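Local structure of 3-dehydroshikimate dehydratase (Pseudomonas putida, 5HMQ) at residues R82-R85 with K86-L89; D118-L121 with L122-A126; Y350-G353 with H354-E358. The protein converts 3-dehydroshikimate to protocatechuate with loss of water, using a divalent metal cation, on the route that degrades quinate and shikimate. One frame throughout, in Å; residues are numbered along the deposited sequence.

Overall arrangement
Following the chain from the N terminus, contact 1 lies on helix 76-93, contact 2 on helix 112-128 and contact 3 at the start of helix 352-360. Each closes no more than a helical turn, and they follow in series, none enclosing or crossing another. Contacts 1 and 2 belong to successive beta-alpha-beta units of the TIM barrel; their centres are about 13 Å apart and they touch through E84 with H125, A83 with L122, and F87 with A126. Contact 3 lies in the dioxygenase-like part, its centre about 58 Å from that of contact 1. In the homodimer, however, R82 meets Y350 of the second subunit in a cation-pi contact.

Contact 1. Residues R82-R85 with K86-L89; sequences RAER and KFDL
With CG of F87 anti to its carbonyl carbon (chi1 -65°), the phenyl ring swings back along the helix and covers A83 O with one face, while a bend in E84 at chi2 (-70°) sets the carboxylate at the rim of the same ring. F87 CG lies 3.2 Å from A83 O, which sits off-centre beneath the face. E84 approaches from another side: its OE1 is at the ring edge, in plane, and its OE2 is 3.8 Å from F87 CD2. The carboxylate stands almost perpendicular to the phenyl group. A83 CB, 4.3 Å from F87 CE2, adds a looser apolar touch. On a different side of the helix, K86 CG lies 3.2 Å from R82 O, and the bend of the lysine at chi2 then brings its CE to 4.2 Å from R82 CG. In the backbone, the N-H groups of K86, F87, D88 and L89 donate to the carbonyls of R82, A83, E84 and R85, respectively; F87 N to A83 O measures 2.9 Å. The charged ends find partners farther off. R129 bridges E84 OE1 and D88 OD1, and so probably offsets the repulsion between two carboxylates whose named oxygens are 5.3 Å apart. K86 NZ pairs with E35, and R82 is held by N79 and the carbonyl of R66. These contacts belong to the helix that crosses between parallel strands 58-66 and 97-101 of the TIM barrel. Toward strand 58-66, A83 and K86 pack on F65 and L89 on F62; toward the next barrel helix, 112-128, A83 meets L122 and the F87 ring lies against H125 and A126.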
ATOM      1  N   ARG C  82     -23.514  14.501  27.929  1.00 42.48           N
ATOM      2  CA  ARG C  82     -22.501  13.899  27.070  1.00 44.42           C
ATOM      3  C   ARG C  82     -21.122  14.478  27.361  1.00 45.39           C
ATOM      4  O   ARG C  82     -20.127  13.744  27.395  1.00 43.64           O
ATOM      5  CB  ARG C  82     -22.897  14.087  25.603  1.00 44.02           C
ATOM      6  CG  ARG C  82     -21.884  13.591  24.585  1.00 46.55           C
ATOM      7  CD  ARG C  82     -22.511  13.507  23.196  1.00 47.64           C
ATOM      8  NE  ARG C  82     -23.015  14.793  22.720  1.00 46.82           N
ATOM      9  CZ  ARG C  82     -22.378  15.581  21.862  1.00 46.71           C
ATOM     10  NH1 ARG C  82     -21.195  15.224  21.378  1.00 45.17           N
ATOM     11  NH2 ARG C  82     -22.924  16.730  21.486  1.00 46.88           N
ATOM     12  N   ALA C  83     -21.042  15.793  27.586  1.00 43.26           N
ATOM     13  CA  ALA C  83     -19.766  16.407  27.942  1.00 40.43           C
ATOM     14  C   ALA C  83     -19.223  15.846  29.251  1.00 40.46           C
ATOM     15  O   ALA C  83     -18.021  15.574  29.367  1.00 40.94           O
ATOM     16  CB  ALA C  83     -19.920  17.924  28.032  1.00 38.64           C
ATOM     17  N   GLU C  84     -20.094  15.656  30.246  1.00 41.95           N
ATOM     18  CA  GLU C  84     -19.638  15.132  31.532  1.00 43.62           C
ATOM     19  C   GLU C  84     -19.115  13.707  31.398  1.00 42.94           C
ATOM     20  O   GLU C  84     -18.150  13.328  32.073  1.00 42.27           O
ATOM     21  CB  GLU C  84     -20.766  15.195  32.561  1.00 43.21           C
ATOM     22  CG  GLU C  84     -21.170  16.606  32.972  1.00 45.33           C
ATOM     23  CD  GLU C  84     -20.103  17.304  33.800  1.00 45.28           C
ATOM     24  OE1 GLU C  84     -19.384  16.611  34.549  1.00 44.70           O
ATOM     25  OE2 GLU C  84     -19.990  18.546  33.710  1.00 47.95           O
ATOM     26  N   ARG C  85     -19.744  12.897  30.540  1.00 43.69           N
ATOM     27  CA  ARG C  85     -19.235  11.551  30.291  1.00 41.45           C
ATOM     28  C   ARG C  85     -17.854  11.591  29.651  1.00 41.14           C
ATOM     29  O   ARG C  85     -16.989  10.768  29.971  1.00 43.97           O
ATOM     30  CB  ARG C  85     -20.213  10.762  29.419  1.00 43.29           C
ATOM     31  CG  ARG C  85     -21.531  10.437  30.111  1.00 46.57           C
ATOM     32  CD  ARG C  85     -22.315   9.365  29.360  1.00 45.87           C
ATOM     33  NE  ARG C  85     -22.587   9.742  27.976  1.00 47.55           N
ATOM     34  CZ  ARG C  85     -23.648  10.440  27.583  1.00 48.33           C
ATOM     35  NH1 ARG C  85     -24.546  10.843  28.473  1.00 47.14           N
ATOM     36  NH2 ARG C  85     -23.809  10.735  26.300  1.00 48.75           N
ATOM     37  N   LYS C  86     -17.628  12.535  28.736  1.00 40.26           N
ATOM     38  CA  LYS C  86     -16.297  12.674  28.155  1.00 42.46           C
ATOM     39  C   LYS C  86     -15.292  13.145  29.201  1.00 42.00           C
ATOM     40  O   LYS C  86     -14.148  12.677  29.223  1.00 39.31           O
ATOM     41  CB  LYS C  86     -16.336  13.629  26.963  1.00 44.22           C
ATOM     42  CG  LYS C  86     -17.312  13.211  25.869  1.00 45.05           C
ATOM     43  CD  LYS C  86     -17.213  11.719  25.564  1.00 42.76           C
ATOM     44  CE  LYS C  86     -18.414  11.244  24.757  1.00 44.35           C
ATOM     45  NZ  LYS C  86     -18.433   9.761  24.584  1.00 45.12           N
ATOM     46  N   PHE C  87     -15.703  14.069  30.075  1.00 40.37           N
ATOM     47  CA  PHE C  87     -14.856  14.472  31.194  1.00 39.39           C
ATOM     48  C   PHE C  87     -14.464  13.272  32.047  1.00 38.90           C
ATOM     49  O   PHE C  87     -13.291  13.112  32.409  1.00 41.33           O
ATOM     50  CB  PHE C  87     -15.569  15.526  32.045  1.00 40.01           C
ATOM     51  CG  PHE C  87     -15.807  16.827  31.332  1.00 39.85           C
ATOM     52  CD1 PHE C  87     -15.026  17.199  30.251  1.00 42.50           C
ATOM     53  CD2 PHE C  87     -16.816  17.679  31.746  1.00 40.20           C
ATOM     54  CE1 PHE C  87     -15.245  18.399  29.597  1.00 43.49           C
ATOM     55  CE2 PHE C  87     -17.043  18.879  31.098  1.00 40.51           C
ATOM     56  CZ  PHE C  87     -16.256  19.239  30.023  1.00 42.51           C
ATOM     57  N   ASP C  88     -15.435  12.414  32.382  1.00 40.49           N
ATOM     58  CA  ASP C  88     -15.120  11.189  33.116  1.00 41.67           C
ATOM     59  C   ASP C  88     -14.082  10.359  32.377  1.00 41.01           C
ATOM     60  O   ASP C  88     -13.150   9.822  32.988  1.00 42.57           O
ATOM     61  CB  ASP C  88     -16.385  10.357  33.350  1.00 41.96           C
ATOM     62  CG  ASP C  88     -17.382  11.042  34.266  1.00 44.53           C
ATOM     63  OD1 ASP C  88     -16.971  11.907  35.069  1.00 44.33           O
ATOM     64  OD2 ASP C  88     -18.583  10.705  34.189  1.00 46.24           O
ATOM     65  N   LEU C  89     -14.230  10.243  31.058  1.00 43.63           N
ATOM     66  CA  LEU C  89     -13.314   9.432  30.268  1.00 43.14           C
ATOM     67  C   LEU C  89     -11.907  10.020  30.279  1.00 43.29           C
ATOM     68  O   LEU C  89     -10.919   9.284  30.384  1.00 42.21           O
ATOM     69  CB  LEU C  89     -13.848   9.313  28.841  1.00 45.79           C
ATOM     70  CG  LEU C  89     -13.144   8.396  27.847  1.00 46.80           C
ATOM     71  CD1 LEU C  89     -13.163   6.983  28.374  1.00 44.67           C
ATOM     72  CD2 LEU C  89     -13.846   8.467  26.503  1.00 47.08           C
TER

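Contact 2. Residues D118-L121 with L122-A126; sequences DLRL and LGEHA
E124 N donates to R120 O over 2.7 Å, the shortest of four successive helical bonds here. The same carbonyl oxygen is also approached by a methylene, E124 CG lying 3.2 Å from R120 O. From there the E124 side chain runs extended beside that of R120, both pointing the same way. Its OE2 touches the aliphatic part of the arginine, 3.4 Å from R120 CG, and reaches only the edge of the guanidinium, near its plane. R120 NE and E124 OE2 are 4.2 Å apart, beyond a salt bridge; the guanidinium instead pairs with D117. A second carbonyl oxygen, L121 O, takes H125 N at 3.0 Å and lies near the plane of the imidazole, 3.2 Å from H125 CD2. With CG of H125 anti to its carbonyl carbon (chi1 -81°), the ring stands alongside L121, whose CD1 meets the ring edge in plane, 3.7 Å from H125 CD2. This is helix 112-128, which connects barrel strands 97-101 and 132-136. On its buried side L119 packs on Y135 and L122 on I133, both of strand 132-136; the L119 side chain is about 10 Å from that of the metal ligand E136, while D118 forms a salt bridge to R73 and accepts from G70 N. Since H125 ND1 is hydrogen-bonded to the carboxylate of E84, ND1 probably carries a proton, and the negative charge nearby may favour the doubly protonated imidazolium, although R129, paired with the same carboxylate, would temper this effect; R120 and E124, by contrast, are probably linked by only a modest electrostatic attraction.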
ATOM      1  N   ASP C 118     -23.145  29.363  25.111  1.00 48.11           N
ATOM      2  CA  ASP C 118     -22.953  27.915  25.096  1.00 46.36           C
ATOM      3  C   ASP C 118     -21.491  27.548  25.334  1.00 47.38           C
ATOM      4  O   ASP C 118     -21.184  26.648  26.126  1.00 46.45           O
ATOM      5  CB  ASP C 118     -23.442  27.337  23.767  1.00 47.56           C
ATOM      6  CG  ASP C 118     -24.957  27.209  23.703  1.00 47.87           C
ATOM      7  OD1 ASP C 118     -25.632  27.485  24.716  1.00 49.30           O
ATOM      8  OD2 ASP C 118     -25.474  26.825  22.634  1.00 48.62           O
ATOM      9  N   LEU C 119     -20.571  28.231  24.647  1.00 45.27           N
ATOM     10  CA  LEU C 119     -19.154  27.913  24.798  1.00 46.65           C
ATOM     11  C   LEU C 119     -18.649  28.245  26.199  1.00 45.03           C
ATOM     12  O   LEU C 119     -17.887  27.467  26.787  1.00 41.97           O
ATOM     13  CB  LEU C 119     -18.335  28.645  23.734  1.00 48.25           C
ATOM     14  CG  LEU C 119     -18.542  28.168  22.292  1.00 47.56           C
ATOM     15  CD1 LEU C 119     -17.898  29.124  21.306  1.00 46.88           C
ATOM     16  CD2 LEU C 119     -17.995  26.757  22.104  1.00 47.44           C
ATOM     17  N   ARG C 120     -19.057  29.392  26.752  1.00 45.88           N
ATOM     18  CA  ARG C 120     -18.665  29.715  28.122  1.00 47.75           C
ATOM     19  C   ARG C 120     -19.237  28.704  29.106  1.00 45.52           C
ATOM     20  O   ARG C 120     -18.549  28.283  30.043  1.00 46.34           O
ATOM     21  CB  ARG C 120     -19.110  31.128  28.498  1.00 50.47           C
ATOM     22  CG  ARG C 120     -18.869  31.453  29.974  1.00 51.32           C
ATOM     23  CD  ARG C 120     -19.237  32.886  30.332  1.00 51.93           C
ATOM     24  NE  ARG C 120     -20.491  33.300  29.712  1.00 54.74           N
ATOM     25  CZ  ARG C 120     -20.592  34.269  28.807  1.00 56.70           C
ATOM     26  NH1 ARG C 120     -19.511  34.939  28.427  1.00 55.69           N
ATOM     27  NH2 ARG C 120     -21.775  34.575  28.290  1.00 56.05           N
ATOM     28  N   LEU C 121     -20.496  28.301  28.907  1.00 44.95           N
ATOM     29  CA  LEU C 121     -21.094  27.297  29.781  1.00 42.58           C
ATOM     30  C   LEU C 121     -20.291  26.005  29.757  1.00 45.11           C
ATOM     31  O   LEU C 121     -20.019  25.412  30.808  1.00 44.55           O
ATOM     32  CB  LEU C 121     -22.544  27.047  29.370  1.00 41.91           C
ATOM     33  CG  LEU C 121     -23.313  25.943  30.096  1.00 44.09           C
ATOM     34  CD1 LEU C 121     -23.403  26.235  31.584  1.00 44.07           C
ATOM     35  CD2 LEU C 121     -24.702  25.795  29.495  1.00 46.20           C
ATOM     36  N   LEU C 122     -19.880  25.562  28.565  1.00 45.25           N
ATOM     37  CA  LEU C 122     -19.037  24.375  28.471  1.00 41.83           C
ATOM     38  C   LEU C 122     -17.689  24.618  29.137  1.00 40.90           C
ATOM     39  O   LEU C 122     -17.150  23.729  29.808  1.00 39.30           O
ATOM     40  CB  LEU C 122     -18.856  23.974  27.007  1.00 44.29           C
ATOM     41  CG  LEU C 122     -18.112  22.666  26.727  1.00 44.30           C
ATOM     42  CD1 LEU C 122     -18.809  21.494  27.404  1.00 41.30           C
ATOM     43  CD2 LEU C 122     -17.994  22.429  25.227  1.00 43.00           C
ATOM     44  N   GLY C 123     -17.133  25.821  28.965  1.00 44.96           N
ATOM     45  CA  GLY C 123     -15.894  26.159  29.648  1.00 41.68           C
ATOM     46  C   GLY C 123     -16.036  26.135  31.158  1.00 42.34           C
ATOM     47  O   GLY C 123     -15.129  25.698  31.870  1.00 41.85           O
ATOM     48  N   GLU C 124     -17.178  26.606  31.666  1.00 43.42           N
ATOM     49  CA  GLU C 124     -17.428  26.550  33.105  1.00 43.11           C
ATOM     50  C   GLU C 124     -17.496  25.109  33.596  1.00 42.99           C
ATOM     51  O   GLU C 124     -16.919  24.774  34.638  1.00 44.40           O
ATOM     52  CB  GLU C 124     -18.720  27.294  33.445  1.00 43.78           C
ATOM     53  CG  GLU C 124     -18.664  28.796  33.194  1.00 43.11           C
ATOM     54  CD  GLU C 124     -20.030  29.450  33.264  1.00 47.69           C
ATOM     55  OE1 GLU C 124     -21.009  28.748  33.600  1.00 51.54           O
ATOM     56  OE2 GLU C 124     -20.128  30.665  32.986  1.00 47.33           O
ATOM     57  N   HIS C 125     -18.189  24.240  32.855  1.00 44.65           N
ATOM     58  CA  HIS C 125     -18.255  22.831  33.231  1.00 43.15           C
ATOM     59  C   HIS C 125     -16.880  22.178  33.191  1.00 42.36           C
ATOM     60  O   HIS C 125     -16.529  21.400  34.085  1.00 46.98           O
ATOM     61  CB  HIS C 125     -19.224  22.084  32.313  1.00 43.70           C
ATOM     62  CG  HIS C 125     -20.663  22.234  32.698  1.00 45.61           C
ATOM     63  ND1 HIS C 125     -21.402  21.197  33.226  1.00 48.49           N
ATOM     64  CD2 HIS C 125     -21.499  23.297  32.637  1.00 43.30           C
ATOM     65  CE1 HIS C 125     -22.632  21.614  33.470  1.00 47.32           C
ATOM     66  NE2 HIS C 125     -22.716  22.885  33.121  1.00 45.05           N
ATOM     67  N   ALA C 126     -16.091  22.470  32.156  1.00 42.14           N
ATOM     68  CA  ALA C 126     -14.747  21.904  32.084  1.00 42.03           C
ATOM     69  C   ALA C 126     -13.843  22.479  33.164  1.00 41.11           C
ATOM     70  O   ALA C 126     -13.107  21.738  33.827  1.00 40.37           O
ATOM     71  CB  ALA C 126     -14.149  22.145  30.700  1.00 40.52           C
TER

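Contact 3. Residues Y350-G353 with H354-E358; sequences YSFG and HNFFE
The backbone passes from a left-handed conformation at Y350 (phi 57°, psi 60°) through a nearly extended S351 into helix 352-360, where N355 N donates to S351 O over 3.1 Å and F357 N to G353 O over 2.8 Å. H354 brings its imidazole back beside Y350, the residue before the cap, its CG anti to the backbone N, and its ND1 receives Y350 N at 2.9 Å. That bond is almost straight at the hydrogen (175°), although the donor is tilted somewhat out of the imidazole plane. Accepting there suggests that a neutral H354 probably carries its proton on NE2, which makes a weak hydrogen bond to E358 OE2 one turn on. The tyrosine ring lies alongside the imidazole at an oblique angle, with Y350 CD2 4.0 Å from H354 ND1. S351 is the N-cap: its OG takes a weak bond from H354 N at 3.4 Å and is also hydrogen-bonded to E348 O. The helix so begun links strands 341-346 and 363-371 in the first vicinal oxygen chelate (VOC) domain of the dioxygenase-like region. Facing the sheet, F352 CE1 approaches F356 CD2 at 4.4 Å; both rings touch C365, F352 also reaching L410 and Y412, and F356 A304. Another side of the helix meets the second subunit, where N36 of that subunit bonds to N355 ND2, R209 of that subunit to E358 O, and R66 of that subunit packs against H354 and N355.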
ATOM      1  N   TYR C 350      27.505 -12.273  -4.645  1.00 51.79           N
ATOM      2  CA  TYR C 350      27.595 -12.420  -3.192  1.00 54.55           C
ATOM      3  C   TYR C 350      27.945 -11.081  -2.543  1.00 55.67           C
ATOM      4  O   TYR C 350      28.966 -10.929  -1.870  1.00 57.07           O
ATOM      5  CB  TYR C 350      28.623 -13.488  -2.810  1.00 54.62           C
ATOM      6  CG  TYR C 350      28.705 -14.635  -3.779  1.00 53.59           C
ATOM      7  CD1 TYR C 350      29.917 -14.980  -4.355  1.00 54.91           C
ATOM      8  CD2 TYR C 350      27.568 -15.325  -4.181  1.00 50.99           C
ATOM      9  CE1 TYR C 350      30.010 -16.006  -5.260  1.00 53.70           C
ATOM     10  CE2 TYR C 350      27.649 -16.356  -5.091  1.00 52.13           C
ATOM     11  CZ  TYR C 350      28.874 -16.690  -5.627  1.00 53.91           C
ATOM     12  OH  TYR C 350      28.967 -17.716  -6.536  1.00 58.29           O
ATOM     13  N   SER C 351      27.067 -10.109  -2.753  1.00 52.85           N
ATOM     14  CA  SER C 351      27.361  -8.736  -2.374  1.00 52.78           C
ATOM     15  C   SER C 351      26.055  -7.962  -2.289  1.00 51.24           C
ATOM     16  O   SER C 351      24.971  -8.497  -2.540  1.00 50.82           O
ATOM     17  CB  SER C 351      28.327  -8.092  -3.374  1.00 52.99           C
ATOM     18  OG  SER C 351      27.752  -8.041  -4.668  1.00 52.48           O
ATOM     19  N   PHE C 352      26.174  -6.687  -1.922  1.00 49.74           N
ATOM     20  CA  PHE C 352      25.020  -5.797  -1.917  1.00 45.92           C
ATOM     21  C   PHE C 352      24.368  -5.743  -3.292  1.00 45.13           C
ATOM     22  O   PHE C 352      23.149  -5.902  -3.420  1.00 47.32           O
ATOM     23  CB  PHE C 352      25.454  -4.408  -1.445  1.00 46.50           C
ATOM     24  CG  PHE C 352      24.649  -3.283  -2.021  1.00 47.01           C
ATOM     25  CD1 PHE C 352      23.388  -2.992  -1.532  1.00 49.26           C
ATOM     26  CD2 PHE C 352      25.168  -2.498  -3.038  1.00 48.99           C
ATOM     27  CE1 PHE C 352      22.652  -1.948  -2.062  1.00 49.35           C
ATOM     28  CE2 PHE C 352      24.438  -1.454  -3.570  1.00 46.22           C
ATOM     29  CZ  PHE C 352      23.179  -1.179  -3.082  1.00 47.20           C
ATOM     30  N   GLY C 353      25.173  -5.543  -4.337  1.00 45.49           N
ATOM     31  CA  GLY C 353      24.627  -5.489  -5.684  1.00 45.98           C
ATOM     32  C   GLY C 353      23.945  -6.777  -6.107  1.00 45.92           C
ATOM     33  O   GLY C 353      22.872  -6.752  -6.715  1.00 46.42           O
ATOM     34  N   HIS C 354      24.556  -7.922  -5.787  1.00 46.65           N
ATOM     35  CA  HIS C 354      23.987  -9.204  -6.200  1.00 46.58           C
ATOM     36  C   HIS C 354      22.634  -9.448  -5.543  1.00 47.28           C
ATOM     37  O   HIS C 354      21.697  -9.923  -6.197  1.00 48.68           O
ATOM     38  CB  HIS C 354      24.957 -10.340  -5.876  1.00 48.56           C
ATOM     39  CG  HIS C 354      24.531 -11.671  -6.415  1.00 49.51           C
ATOM     40  ND1 HIS C 354      24.986 -12.864  -5.897  1.00 49.80           N
ATOM     41  CD2 HIS C 354      23.693 -11.996  -7.429  1.00 51.09           C
ATOM     42  CE1 HIS C 354      24.444 -13.867  -6.566  1.00 52.39           C
ATOM     43  NE2 HIS C 354      23.657 -13.368  -7.501  1.00 52.96           N
ATOM     44  N   ASN C 355      22.513  -9.144  -4.249  1.00 42.66           N
ATOM     45  CA  ASN C 355      21.215  -9.235  -3.588  1.00 44.62           C
ATOM     46  C   ASN C 355      20.191  -8.344  -4.278  1.00 46.41           C
ATOM     47  O   ASN C 355      19.054  -8.763  -4.531  1.00 47.60           O
ATOM     48  CB  ASN C 355      21.348  -8.861  -2.111  1.00 47.17           C
ATOM     49  CG  ASN C 355      22.146  -9.878  -1.318  1.00 46.01           C
ATOM     50  OD1 ASN C 355      22.336 -11.014  -1.756  1.00 46.96           O
ATOM     51  ND2 ASN C 355      22.623  -9.474  -0.147  1.00 45.13           N
ATOM     52  N   PHE C 356      20.585  -7.109  -4.601  1.00 47.62           N
ATOM     53  CA  PHE C 356      19.673  -6.180  -5.261  1.00 46.16           C
ATOM     54  C   PHE C 356      19.258  -6.696  -6.633  1.00 44.15           C
ATOM     55  O   PHE C 356      18.092  -6.566  -7.025  1.00 45.66           O
ATOM     56  CB  PHE C 356      20.332  -4.806  -5.377  1.00 46.84           C
ATOM     57  CG  PHE C 356      19.358  -3.666  -5.440  1.00 47.73           C
ATOM     58  CD1 PHE C 356      18.816  -3.267  -6.651  1.00 47.43           C
ATOM     59  CD2 PHE C 356      18.984  -2.994  -4.290  1.00 46.40           C
ATOM     60  CE1 PHE C 356      17.922  -2.216  -6.713  1.00 45.33           C
ATOM     61  CE2 PHE C 356      18.088  -1.944  -4.345  1.00 46.31           C
ATOM     62  CZ  PHE C 356      17.557  -1.555  -5.557  1.00 46.24           C
ATOM     63  N   PHE C 357      20.197  -7.290  -7.373  1.00 44.34           N
ATOM     64  CA  PHE C 357      19.866  -7.851  -8.678  1.00 46.00           C
ATOM     65  C   PHE C 357      18.901  -9.023  -8.546  1.00 49.57           C
ATOM     66  O   PHE C 357      17.944  -9.138  -9.320  1.00 48.59           O
ATOM     67  CB  PHE C 357      21.140  -8.278  -9.405  1.00 46.75           C
ATOM     68  CG  PHE C 357      20.888  -9.066 -10.661  1.00 49.25           C
ATOM     69  CD1 PHE C 357      20.368  -8.451 -11.790  1.00 49.87           C
ATOM     70  CD2 PHE C 357      21.177 -10.421 -10.715  1.00 49.15           C
ATOM     71  CE1 PHE C 357      20.136  -9.174 -12.949  1.00 51.39           C
ATOM     72  CE2 PHE C 357      20.949 -11.150 -11.869  1.00 48.69           C
ATOM     73  CZ  PHE C 357      20.428 -10.527 -12.989  1.00 49.28           C
ATOM     74  N   GLU C 358      19.139  -9.910  -7.577  1.00 47.84           N
ATOM     75  CA  GLU C 358      18.235 -11.039  -7.386  1.00 44.92           C
ATOM     76  C   GLU C 358      16.867 -10.578  -6.898  1.00 46.14           C
ATOM     77  O   GLU C 358      15.847 -11.189  -7.241  1.00 46.88           O
ATOM     78  CB  GLU C 358      18.844 -12.039  -6.404  1.00 44.52           C
ATOM     79  CG  GLU C 358      20.108 -12.735  -6.910  1.00 48.16           C
ATOM     80  CD  GLU C 358      19.870 -13.594  -8.141  1.00 52.56           C
ATOM     81  OE1 GLU C 358      18.768 -14.170  -8.271  1.00 50.78           O
ATOM     82  OE2 GLU C 358      20.794 -13.704  -8.976  1.00 53.39           O
TER